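Local coordinates for Mll3558 protein (Mesorhizobium loti, PDB 3RD6), which is of unknown function but, as an AHA1-family protein with a Bet v 1-like fold, may bind a small hydrophobic ligand or a partner protein, at residues A[50-60]-A[71-79]. Sequence-based numbering, arbitrary orientation.
Sequences FDFRVGGGEVS and RLDAQFQDI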
loop_
_atom_site.group_PDB
_atom_site.type_symbol
_atom_site.label_atom_id
_atom_site.label_comp_id
_atom_site.label_asym_id
_atom_site.label_seq_id
_atom_site.Cartn_x
_atom_site.Cartn_y
_atom_site.Cartn_z
ATOM N N PHE A 50 -10.546 14.150 0.555
ATOM C CA PHE A 50 -10.706 13.068 -0.406
ATOM C C PHE A 50 -10.369 13.604 -1.795
ATOM O O PHE A 50 -11.095 14.434 -2.338
ATOM C CB PHE A 50 -12.155 12.574 -0.374
ATOM C CG PHE A 50 -12.404 11.317 -1.159
ATOM C CD1 PHE A 50 -12.007 10.089 -0.667
ATOM C CD2 PHE A 50 -13.098 11.358 -2.365
ATOM C CE1 PHE A 50 -12.298 8.921 -1.356
ATOM C CE2 PHE A 50 -13.392 10.197 -3.057
ATOM C CZ PHE A 50 -12.991 8.977 -2.547
ATOM N N ASP A 51 -9.254 13.146 -2.354
ATOM C CA ASP A 51 -8.842 13.572 -3.680
ATOM C C ASP A 51 -8.756 12.326 -4.545
ATOM O O ASP A 51 -7.708 11.680 -4.623
ATOM C CB ASP A 51 -7.487 14.282 -3.612
ATOM C CG ASP A 51 -6.978 14.707 -4.986
ATOM O OD1 ASP A 51 -7.689 14.460 -5.999
ATOM O OD2 ASP A 51 -5.860 15.281 -5.041
ATOM N N PHE A 52 -9.864 11.999 -5.206
ATOM C CA PHE A 52 -9.946 10.801 -6.036
ATOM C C PHE A 52 -9.218 10.834 -7.374
ATOM O O PHE A 52 -9.802 11.182 -8.390
ATOM C CB PHE A 52 -11.410 10.427 -6.264
ATOM C CG PHE A 52 -11.595 9.017 -6.709
ATOM C CD1 PHE A 52 -11.351 7.958 -5.826
ATOM C CD2 PHE A 52 -11.974 8.733 -8.024
ATOM C CE1 PHE A 52 -11.475 6.638 -6.250
ATOM C CE2 PHE A 52 -12.101 7.414 -8.462
ATOM C CZ PHE A 52 -11.852 6.363 -7.573
ATOM N N ARG A 53 -7.940 10.448 -7.355
ATOM C CA ARG A 53 -7.077 10.389 -8.544
ATOM C C ARG A 53 -5.814 9.603 -8.194
ATOM O O ARG A 53 -5.438 9.531 -7.026
ATOM C CB ARG A 53 -6.677 11.790 -8.993
ATOM C CG ARG A 53 -5.751 12.499 -8.039
ATOM C CD ARG A 53 -5.440 13.912 -8.507
ATOM N NE ARG A 53 -4.696 14.665 -7.502
ATOM C CZ ARG A 53 -3.385 14.574 -7.310
ATOM N NH1 ARG A 53 -2.649 13.769 -8.072
ATOM N NH2 ARG A 53 -2.813 15.260 -6.323
ATOM N N VAL A 54 -5.166 8.983 -9.174
ATOM C CA VAL A 54 -3.943 8.255 -8.862
ATOM C C VAL A 54 -2.970 9.301 -8.331
ATOM O O VAL A 54 -2.840 10.368 -8.907
ATOM C CB VAL A 54 -3.324 7.592 -10.118
ATOM C CG1 VAL A 54 -2.100 6.757 -9.720
ATOM C CG2 VAL A 54 -4.362 6.730 -10.823
ATOM N N GLY A 55 -2.289 8.997 -7.235
ATOM C CA GLY A 55 -1.362 9.959 -6.664
ATOM C C GLY A 55 -2.084 10.822 -5.643
ATOM O O GLY A 55 -1.479 11.413 -4.752
ATOM N N GLY A 56 -3.400 10.891 -5.789
ATOM C CA GLY A 56 -4.208 11.664 -4.873
ATOM C C GLY A 56 -4.467 10.854 -3.622
ATOM O O GLY A 56 -4.395 9.633 -3.636
ATOM N N GLY A 57 -4.786 11.521 -2.527
ATOM C CA GLY A 57 -5.023 10.778 -1.310
ATOM C C GLY A 57 -6.245 11.163 -0.520
ATOM O O GLY A 57 -7.033 12.021 -0.914
ATOM N N GLU A 58 -6.375 10.499 0.620
ATOM C CA GLU A 58 -7.481 10.677 1.544
ATOM C C GLU A 58 -6.905 10.892 2.932
ATOM O O GLU A 58 -5.805 10.444 3.227
ATOM C CB GLU A 58 -8.333 9.414 1.515
ATOM C CG GLU A 58 -9.551 9.383 2.408
ATOM C CD GLU A 58 -10.225 8.026 2.408
ATOM O OE1 GLU A 58 -10.465 7.470 1.318
ATOM O OE2 GLU A 58 -10.524 7.506 3.502
ATOM N N VAL A 59 -7.621 11.630 3.767
ATOM C CA VAL A 59 -7.196 11.863 5.141
ATOM C C VAL A 59 -8.457 11.937 5.967
ATOM O O VAL A 59 -9.369 12.689 5.654
ATOM C CB VAL A 59 -6.401 13.148 5.303
ATOM C CG1 VAL A 59 -6.065 13.350 6.781
ATOM C CG2 VAL A 59 -5.127 13.070 4.488
ATOM N N SER A 60 -8.514 11.127 7.009
ATOM C CA SER A 60 -9.686 11.069 7.849
ATOM C C SER A 60 -9.290 11.163 9.303
ATOM O O SER A 60 -8.383 10.477 9.752
ATOM C CB SER A 60 -10.420 9.746 7.623
ATOM O OG SER A 60 -10.720 9.522 6.255
ATOM N N ARG A 71 -6.790 8.224 13.019
ATOM C CA ARG A 71 -6.388 8.845 11.762
ATOM C C ARG A 71 -6.065 7.819 10.694
ATOM O O ARG A 71 -5.300 6.888 10.920
ATOM C CB ARG A 71 -5.175 9.754 11.950
ATOM C CG ARG A 71 -4.692 10.341 10.634
ATOM C CD ARG A 71 -3.675 11.439 10.792
ATOM N NE ARG A 71 -3.398 12.088 9.512
ATOM C CZ ARG A 71 -2.839 13.290 9.378
ATOM N NH1 ARG A 71 -2.487 13.986 10.455
ATOM N NH2 ARG A 71 -2.658 13.811 8.165
ATOM N N LEU A 72 -6.652 7.999 9.518
ATOM C CA LEU A 72 -6.420 7.103 8.397
ATOM C C LEU A 72 -5.879 7.909 7.224
ATOM O O LEU A 72 -6.531 8.813 6.752
ATOM C CB LEU A 72 -7.738 6.423 8.029
ATOM C CG LEU A 72 -7.827 5.402 6.894
ATOM C CD1 LEU A 72 -9.135 4.642 7.058
ATOM C CD2 LEU A 72 -7.763 6.079 5.521
ATOM N N ASP A 73 -4.669 7.589 6.782
ATOM C CA ASP A 73 -4.030 8.271 5.653
ATOM C C ASP A 73 -3.928 7.285 4.502
ATOM O O ASP A 73 -3.302 6.239 4.644
ATOM C CB ASP A 73 -2.607 8.727 6.005
ATOM C CG ASP A 73 -2.560 10.060 6.722
ATOM O OD1 ASP A 73 -2.571 11.111 6.050
ATOM O OD2 ASP A 73 -2.494 10.052 7.966
ATOM N N ALA A 74 -4.523 7.623 3.365
ATOM C CA ALA A 74 -4.489 6.757 2.204
ATOM C C ALA A 74 -4.050 7.478 0.929
ATOM O O ALA A 74 -4.191 8.676 0.821
ATOM C CB ALA A 74 -5.864 6.132 1.998
ATOM N N GLN A 75 -3.501 6.735 -0.029
ATOM C CA GLN A 75 -3.099 7.307 -1.315
ATOM C C GLN A 75 -3.558 6.380 -2.436
ATOM O O GLN A 75 -3.365 5.175 -2.351
ATOM C CB GLN A 75 -1.587 7.482 -1.415
ATOM C CG GLN A 75 -1.208 8.535 -2.464
ATOM C CD GLN A 75 0.260 8.520 -2.875
ATOM O OE1 GLN A 75 0.732 7.581 -3.528
ATOM N NE2 GLN A 75 0.990 9.580 -2.501
ATOM N N PHE A 76 -4.175 6.936 -3.475
ATOM C CA PHE A 76 -4.658 6.120 -4.575
ATOM C C PHE A 76 -3.502 5.690 -5.443
ATOM O O PHE A 76 -2.662 6.497 -5.812
ATOM C CB PHE A 76 -5.746 6.881 -5.366
ATOM C CG PHE A 76 -7.020 7.009 -4.621
ATOM C CD1 PHE A 76 -7.819 5.893 -4.420
ATOM C CD2 PHE A 76 -7.359 8.195 -3.998
ATOM C CE1 PHE A 76 -8.938 5.951 -3.596
ATOM C CE2 PHE A 76 -8.484 8.267 -3.162
ATOM C CZ PHE A 76 -9.269 7.155 -2.954
ATOM N N GLN A 77 -3.467 4.397 -5.745
ATOM C CA GLN A 77 -2.390 3.802 -6.544
ATOM C C GLN A 77 -2.814 3.472 -7.970
ATOM O O GLN A 77 -1.991 3.444 -8.893
ATOM C CB GLN A 77 -1.874 2.486 -5.891
ATOM C CG GLN A 77 -1.365 2.574 -4.454
ATOM C CD GLN A 77 -0.151 3.451 -4.308
ATOM O OE1 GLN A 77 0.754 3.407 -5.142
ATOM N NE2 GLN A 77 -0.108 4.241 -3.233
ATOM N N ASP A 78 -4.090 3.155 -8.138
ATOM C CA ASP A 78 -4.587 2.793 -9.458
ATOM C C ASP A 78 -6.100 2.860 -9.523
ATOM O O ASP A 78 -6.789 2.450 -8.586
ATOM C CB ASP A 78 -4.114 1.385 -9.829
ATOM C CG ASP A 78 -4.611 0.936 -11.203
ATOM O OD1 ASP A 78 -5.529 0.091 -11.273
ATOM O OD2 ASP A 78 -4.091 1.436 -12.222
ATOM N N ILE A 79 -6.596 3.397 -10.639
ATOM C CA ILE A 79 -8.026 3.545 -10.890
ATOM C C ILE A 79 -8.366 3.151 -12.333
ATOM O O ILE A 79 -7.774 3.661 -13.286
ATOM C CB ILE A 79 -8.508 5.017 -10.674
ATOM C CG1 ILE A 79 -8.257 5.478 -9.234
ATOM C CG2 ILE A 79 -9.986 5.128 -11.015
ATOM C CD1 ILE A 79 -8.664 6.931 -8.962
#
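Phe50 turns a ring face to the edge of Phe76 in an offset edge-to-face pair, with planes at 86° and Phe50 CE1 3.9 Å from Phe76 CZ. Two residues on, Phe52 presents its own edge to a face of Phe76, Phe52 CD1 lying 3.6 Å from Phe76 CZ, while Ile79 CD1 covers one face of the Phe52 ring in a CH-pi contact, 3.6 Å from the centroid. Phe76 reaches this aromatic cluster because its CG is anti to the carbonyl carbon (chi1 -71°); an alanine here would probably leave the Phe50 and Phe52 rings without their shared partner and open a gap between the loop and the strand. Phe24 and Ala28 of helix 20-28 also pack on Phe52, tying the loop to the helical side of the Bet v 1-like fold. A type II beta turn from Arg53 to Gly56 then brings the chain into the antiparallel hairpin of strands 57-62 and 70-80. Gly55 N donates to Phe76 O (2.9 Å), and Phe76 N points almost straight at Gly56 O (2.7 Å). Glu58 and Ala74 form a hydrogen-bonded pair, and OE2 of Glu58 forms a salt bridge with Arg37. Val59 CG2 lies beside Asp73 OD1 (3.6 Å), and Ser60 pairs with Leu72 through two backbone bonds.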